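Local coordinates for protein globin III, extracellular (Lumbricus terrestris, PDB 1X9F) that probably carries oxygen as a haem-bearing globin subunit of the giant extracellular haemoglobin (erythrocruorin) of the earthworm, at residues Ser29-Leu40 with Phe67-Asn76. Residues are numbered along the deposited sequence; the frame is centred on the assembly and turned at random.
Sequences SKIKIGFGRLLL and FSAHALRILN. With CMO (carbon monoxide), chain S; HEM (protoporphyrin IX containing Fe), chain R.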
loop_
_atom_site.group_PDB
_atom_site.type_symbol
_atom_site.label_atom_id
_atom_site.label_comp_id
_atom_site.label_asym_id
_atom_site.label_seq_id
_atom_site.Cartn_x
_atom_site.Cartn_y
_atom_site.Cartn_z
ATOM N N SER C 29 9.980 -13.525 31.886
ATOM C CA SER C 29 9.870 -13.538 33.346
ATOM C C SER C 29 9.569 -12.134 33.845
ATOM O O SER C 29 8.704 -11.945 34.704
ATOM C CB SER C 29 11.162 -14.047 33.997
ATOM O OG SER C 29 12.250 -13.180 33.682
ATOM N N LYS C 30 10.281 -11.156 33.292
ATOM C CA LYS C 30 10.098 -9.770 33.690
ATOM C C LYS C 30 8.636 -9.355 33.508
ATOM O O LYS C 30 8.039 -8.742 34.397
ATOM C CB LYS C 30 11.041 -8.853 32.902
ATOM C CG LYS C 30 11.322 -7.513 33.581
ATOM C CD LYS C 30 12.322 -7.639 34.728
ATOM C CE LYS C 30 13.743 -7.811 34.214
ATOM N NZ LYS C 30 14.719 -8.027 35.322
ATOM N N ILE C 31 8.070 -9.723 32.361
ATOM C CA ILE C 31 6.688 -9.413 32.020
ATOM C C ILE C 31 5.697 -10.202 32.863
ATOM O O ILE C 31 4.676 -9.657 33.284
ATOM C CB ILE C 31 6.445 -9.688 30.526
ATOM C CG1 ILE C 31 7.265 -8.714 29.678
ATOM C CG2 ILE C 31 4.957 -9.579 30.179
ATOM C CD1 ILE C 31 7.429 -9.139 28.234
ATOM N N LYS C 32 5.991 -11.479 33.100
ATOM C CA LYS C 32 5.097 -12.323 33.889
ATOM C C LYS C 32 5.010 -11.817 35.322
ATOM O O LYS C 32 3.909 -11.664 35.865
ATOM C CB LYS C 32 5.527 -13.796 33.840
ATOM C CG LYS C 32 5.094 -14.536 32.575
ATOM C CD LYS C 32 5.910 -15.805 32.372
ATOM C CE LYS C 32 5.402 -16.623 31.166
ATOM N NZ LYS C 32 6.333 -17.782 30.910
ATOM N N ILE C 33 6.167 -11.523 35.914
ATOM C CA ILE C 33 6.238 -10.994 37.276
ATOM C C ILE C 33 5.533 -9.641 37.432
ATOM O O ILE C 33 4.743 -9.460 38.356
ATOM C CB ILE C 33 7.705 -10.919 37.755
ATOM C CG1 ILE C 33 8.264 -12.330 37.953
ATOM C CG2 ILE C 33 7.811 -10.125 39.058
ATOM C CD1 ILE C 33 9.786 -12.376 38.098
ATOM N N GLY C 34 5.807 -8.709 36.521
ATOM C CA GLY C 34 5.187 -7.385 36.566
ATOM C C GLY C 34 3.677 -7.457 36.468
ATOM O O GLY C 34 2.963 -6.856 37.277
ATOM N N PHE C 35 3.193 -8.211 35.487
ATOM C CA PHE C 35 1.765 -8.309 35.228
ATOM C C PHE C 35 1.033 -9.033 36.360
ATOM O O PHE C 35 0.034 -8.530 36.877
ATOM C CB PHE C 35 1.514 -8.977 33.872
ATOM C CG PHE C 35 0.106 -8.829 33.372
ATOM C CD1 PHE C 35 -0.539 -7.595 33.409
ATOM C CD2 PHE C 35 -0.570 -9.924 32.842
ATOM C CE1 PHE C 35 -1.842 -7.456 32.943
ATOM C CE2 PHE C 35 -1.874 -9.795 32.368
ATOM C CZ PHE C 35 -2.510 -8.560 32.419
ATOM N N GLY C 36 1.554 -10.195 36.751
ATOM C CA GLY C 36 0.983 -10.998 37.834
ATOM C C GLY C 36 0.955 -10.269 39.163
ATOM O O GLY C 36 -0.053 -10.307 39.876
ATOM N N ARG C 37 2.062 -9.611 39.493
ATOM C CA ARG C 37 2.123 -8.758 40.675
ATOM C C ARG C 37 1.015 -7.698 40.622
ATOM O O ARG C 37 0.256 -7.543 41.582
ATOM C CB ARG C 37 3.511 -8.124 40.797
ATOM C CG ARG C 37 3.818 -7.488 42.145
ATOM C CD ARG C 37 3.608 -5.978 42.143
ATOM N NE ARG C 37 4.690 -5.267 42.819
ATOM C CZ ARG C 37 5.978 -5.395 42.511
ATOM N NH1 ARG C 37 6.372 -6.233 41.545
ATOM N NH2 ARG C 37 6.887 -4.693 43.177
ATOM N N LEU C 38 0.911 -6.999 39.494
ATOM C CA LEU C 38 -0.124 -5.989 39.313
ATOM C C LEU C 38 -1.518 -6.572 39.567
ATOM O O LEU C 38 -2.290 -6.015 40.354
ATOM C CB LEU C 38 -0.042 -5.384 37.912
ATOM C CG LEU C 38 -1.221 -4.477 37.546
ATOM C CD1 LEU C 38 -0.802 -3.016 37.559
ATOM C CD2 LEU C 38 -1.779 -4.869 36.189
ATOM N N LEU C 39 -1.823 -7.694 38.915
ATOM C CA LEU C 39 -3.130 -8.347 39.063
ATOM C C LEU C 39 -3.480 -8.703 40.506
ATOM O O LEU C 39 -4.541 -8.316 40.997
ATOM C CB LEU C 39 -3.230 -9.591 38.172
ATOM C CG LEU C 39 -3.072 -9.382 36.662
ATOM C CD1 LEU C 39 -2.899 -10.718 35.950
ATOM C CD2 LEU C 39 -4.230 -8.584 36.061
ATOM N N LEU C 40 -2.602 -9.435 41.182
ATOM C CA LEU C 40 -2.890 -9.869 42.544
ATOM C C LEU C 40 -2.925 -8.691 43.509
ATOM O O LEU C 40 -3.791 -8.623 44.389
ATOM C CB LEU C 40 -1.880 -10.922 42.996
ATOM C CG LEU C 40 -1.930 -12.227 42.200
ATOM C CD1 LEU C 40 -0.797 -13.143 42.636
ATOM C CD2 LEU C 40 -3.278 -12.935 42.370
ATOM N N PHE C 67 7.135 -13.595 46.504
ATOM C CA PHE C 67 5.942 -13.205 45.766
ATOM C C PHE C 67 6.177 -13.278 44.261
ATOM O O PHE C 67 5.293 -13.694 43.507
ATOM C CB PHE C 67 5.430 -11.823 46.190
ATOM C CG PHE C 67 4.007 -11.572 45.783
ATOM C CD1 PHE C 67 2.984 -12.405 46.242
ATOM C CD2 PHE C 67 3.685 -10.530 44.920
ATOM C CE1 PHE C 67 1.661 -12.196 45.858
ATOM C CE2 PHE C 67 2.364 -10.310 44.533
ATOM C CZ PHE C 67 1.350 -11.146 45.003
ATOM N N SER C 68 7.381 -12.891 43.841
ATOM C CA SER C 68 7.785 -12.981 42.444
ATOM C C SER C 68 7.607 -14.385 41.877
ATOM O O SER C 68 6.975 -14.549 40.832
ATOM C CB SER C 68 9.232 -12.518 42.261
ATOM O OG SER C 68 9.325 -11.106 42.323
ATOM N N ALA C 69 8.161 -15.389 42.561
ATOM C CA ALA C 69 8.017 -16.783 42.132
ATOM C C ALA C 69 6.546 -17.157 42.008
ATOM O O ALA C 69 6.127 -17.786 41.028
ATOM C CB ALA C 69 8.727 -17.722 43.098
ATOM N N HIS C 70 5.766 -16.746 42.995
ATOM C CA HIS C 70 4.357 -17.030 42.983
ATOM C C HIS C 70 3.659 -16.410 41.770
ATOM O O HIS C 70 2.802 -17.037 41.147
ATOM C CB HIS C 70 3.742 -16.510 44.261
ATOM C CG HIS C 70 2.260 -16.603 44.277
ATOM N ND1 HIS C 70 1.597 -17.792 44.483
ATOM C CD2 HIS C 70 1.309 -15.658 44.105
ATOM C CE1 HIS C 70 0.297 -17.572 44.447
ATOM N NE2 HIS C 70 0.096 -16.286 44.218
ATOM N N ALA C 71 4.022 -15.173 41.447
ATOM C CA ALA C 71 3.413 -14.476 40.326
ATOM C C ALA C 71 3.721 -15.205 39.022
ATOM O O ALA C 71 2.854 -15.314 38.154
ATOM C CB ALA C 71 3.889 -13.041 40.272
ATOM N N LEU C 72 4.950 -15.707 38.894
ATOM C CA LEU C 72 5.321 -16.567 37.771
ATOM C C LEU C 72 4.444 -17.806 37.751
ATOM O O LEU C 72 4.019 -18.267 36.690
ATOM C CB LEU C 72 6.789 -16.995 37.872
ATOM C CG LEU C 72 7.832 -15.930 37.542
ATOM C CD1 LEU C 72 9.208 -16.390 37.969
ATOM C CD2 LEU C 72 7.822 -15.601 36.050
ATOM N N ARG C 73 4.177 -18.333 38.941
ATOM C CA ARG C 73 3.412 -19.558 39.094
ATOM C C ARG C 73 1.973 -19.403 38.597
ATOM O O ARG C 73 1.513 -20.217 37.795
ATOM C CB ARG C 73 3.463 -20.033 40.545
ATOM C CG ARG C 73 3.844 -21.498 40.687
ATOM C CD ARG C 73 4.897 -21.764 41.753
ATOM N NE ARG C 73 4.537 -21.138 43.021
ATOM C CZ ARG C 73 5.400 -20.610 43.879
ATOM N NH1 ARG C 73 6.707 -20.615 43.631
ATOM N NH2 ARG C 73 4.947 -20.056 45.000
ATOM N N ILE C 74 1.272 -18.366 39.058
ATOM C CA ILE C 74 -0.095 -18.099 38.591
ATOM C C ILE C 74 -0.140 -17.758 37.105
ATOM O O ILE C 74 -1.055 -18.176 36.388
ATOM C CB ILE C 74 -0.770 -16.949 39.367
ATOM C CG1 ILE C 74 -2.121 -16.626 38.705
ATOM C CG2 ILE C 74 0.127 -15.707 39.405
ATOM C CD1 ILE C 74 -2.879 -15.396 39.265
ATOM N N LEU C 75 0.837 -16.977 36.660
ATOM C CA LEU C 75 0.890 -16.546 35.275
ATOM C C LEU C 75 1.126 -17.733 34.357
ATOM O O LEU C 75 0.581 -17.782 33.254
ATOM C CB LEU C 75 1.987 -15.499 35.070
ATOM C CG LEU C 75 1.564 -14.178 34.420
ATOM C CD1 LEU C 75 0.927 -14.374 33.045
ATOM C CD2 LEU C 75 0.624 -13.408 35.335
ATOM N N ASN C 76 1.937 -18.687 34.811
ATOM C CA ASN C 76 2.134 -19.910 34.048
ATOM C C ASN C 76 0.926 -20.826 34.109
ATOM O O ASN C 76 0.682 -21.602 33.183
ATOM C CB ASN C 76 3.420 -20.627 34.452
ATOM C CG ASN C 76 4.617 -20.156 33.646
ATOM O OD1 ASN C 76 4.604 -19.067 33.064
ATOM N ND2 ASN C 76 5.658 -20.978 33.601
HETATM C C CMO S . -2.657 -17.360 42.340
HETATM O O CMO S . -2.327 -16.190 42.253
HETATM C CHA HEM R . -1.719 -20.759 44.254
HETATM C CHB HEM R . -3.040 -20.543 39.537
HETATM C CHC HEM R . -6.486 -17.249 40.580
HETATM C CHD HEM R . -5.396 -17.741 45.345
HETATM C C1A HEM R . -1.731 -20.963 42.792
HETATM C C2A HEM R . -0.785 -21.775 42.168
HETATM C C3A HEM R . -1.140 -21.741 40.746
HETATM C C4A HEM R . -2.315 -20.853 40.768
HETATM C CMA HEM R . -0.487 -22.424 39.572
HETATM C CAA HEM R . 0.359 -22.521 42.802
HETATM C CBA HEM R . -0.020 -23.978 42.989
HETATM C CGA HEM R . 1.173 -24.678 43.581
HETATM O O1A HEM R . 2.092 -25.042 42.816
HETATM O O2A HEM R . 1.198 -24.863 44.816
HETATM C C1B HEM R . -4.136 -19.588 39.406
HETATM C C2B HEM R . -4.650 -19.269 38.154
HETATM C C3B HEM R . -5.575 -18.340 38.498
HETATM C C4B HEM R . -5.599 -18.174 39.866
HETATM C CMB HEM R . -4.281 -19.787 36.783
HETATM C CAB HEM R . -6.387 -17.757 37.611
HETATM C CBB HEM R . -6.977 -17.313 36.464
HETATM C C1C HEM R . -6.477 -17.082 42.044
HETATM C C2C HEM R . -7.331 -16.195 42.678
HETATM C C3C HEM R . -7.014 -16.371 44.000
HETATM C C4C HEM R . -5.993 -17.290 44.077
HETATM C CMC HEM R . -8.380 -15.295 42.077
HETATM C CAC HEM R . -7.609 -15.619 45.132
HETATM C CBC HEM R . -8.474 -16.087 46.126
HETATM C C1D HEM R . -4.248 -18.649 45.494
HETATM C C2D HEM R . -3.676 -18.896 46.740
HETATM C C3D HEM R . -2.629 -19.755 46.484
HETATM C C4D HEM R . -2.677 -19.933 45.013
HETATM C CMD HEM R . -4.126 -18.350 48.075
HETATM C CAD HEM R . -1.659 -20.358 47.462
HETATM C CBD HEM R . -0.524 -19.360 47.649
HETATM C CGD HEM R . 0.495 -20.030 48.526
HETATM O O1D HEM R . 0.407 -19.897 49.766
HETATM O O2D HEM R . 1.380 -20.700 47.963
HETATM N NA HEM R . -2.685 -20.410 41.990
HETATM N NB HEM R . -4.670 -18.949 40.485
HETATM N NC HEM R . -5.648 -17.781 42.873
HETATM N ND HEM R . -3.678 -19.245 44.416
HETATM FE FE HEM R . -4.189 -19.127 42.452
#
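Lys32 sets its CG beside its own backbone N (chi1 -80°) and runs extended from there, which carries its chain over Leu72 and Leu75 to Asn76; Leu40, with a similar first torsion (-64°), brings its two methyls against His70 and Ile74. Between these two ends the helices cross almost at right angles, the B/E crossing of the globin fold, with axes 8.1 Å apart. Gly36, with no side chain, faces Ala71 where the backbones come closest, their CA atoms 4.9 Å apart, and Leu75 CD2 rests 3.5 Å from Gly36 CA. On one flank, Ile33 CG1 packs on Leu72 CG; farther along, the CG of Arg37 meets the edge of the Phe67 ring, near its plane. Leu40 CD1 reaches the edge of the imidazole, 3.6 Å from His70 CD2, while Leu40 CD2 packs on Ile74 CD1. These three side chains line the carbon monoxide site, and His70 NE2 gives the ligand oxygen a weak hydrogen bond of 3.1 Å. Lys32 NZ likewise donates a weak bond to Asn76 OD1, but it also forms a salt bridge with Asp73 of the Globin II chain; Asn76 ND2 bonds to that aspartate and to Gly70 O of the same chain. A methionine in place of Lys32 would probably leave that aspartate without its charged mate and Asn76 OD1 without this donor. Chemically, the contact is thus an apolar crossing with polar groups at both ends: the intersubunit Lys32-Asp73 salt bridge at one, the distal histidine, His70, weakly bonded to carbon monoxide at the other.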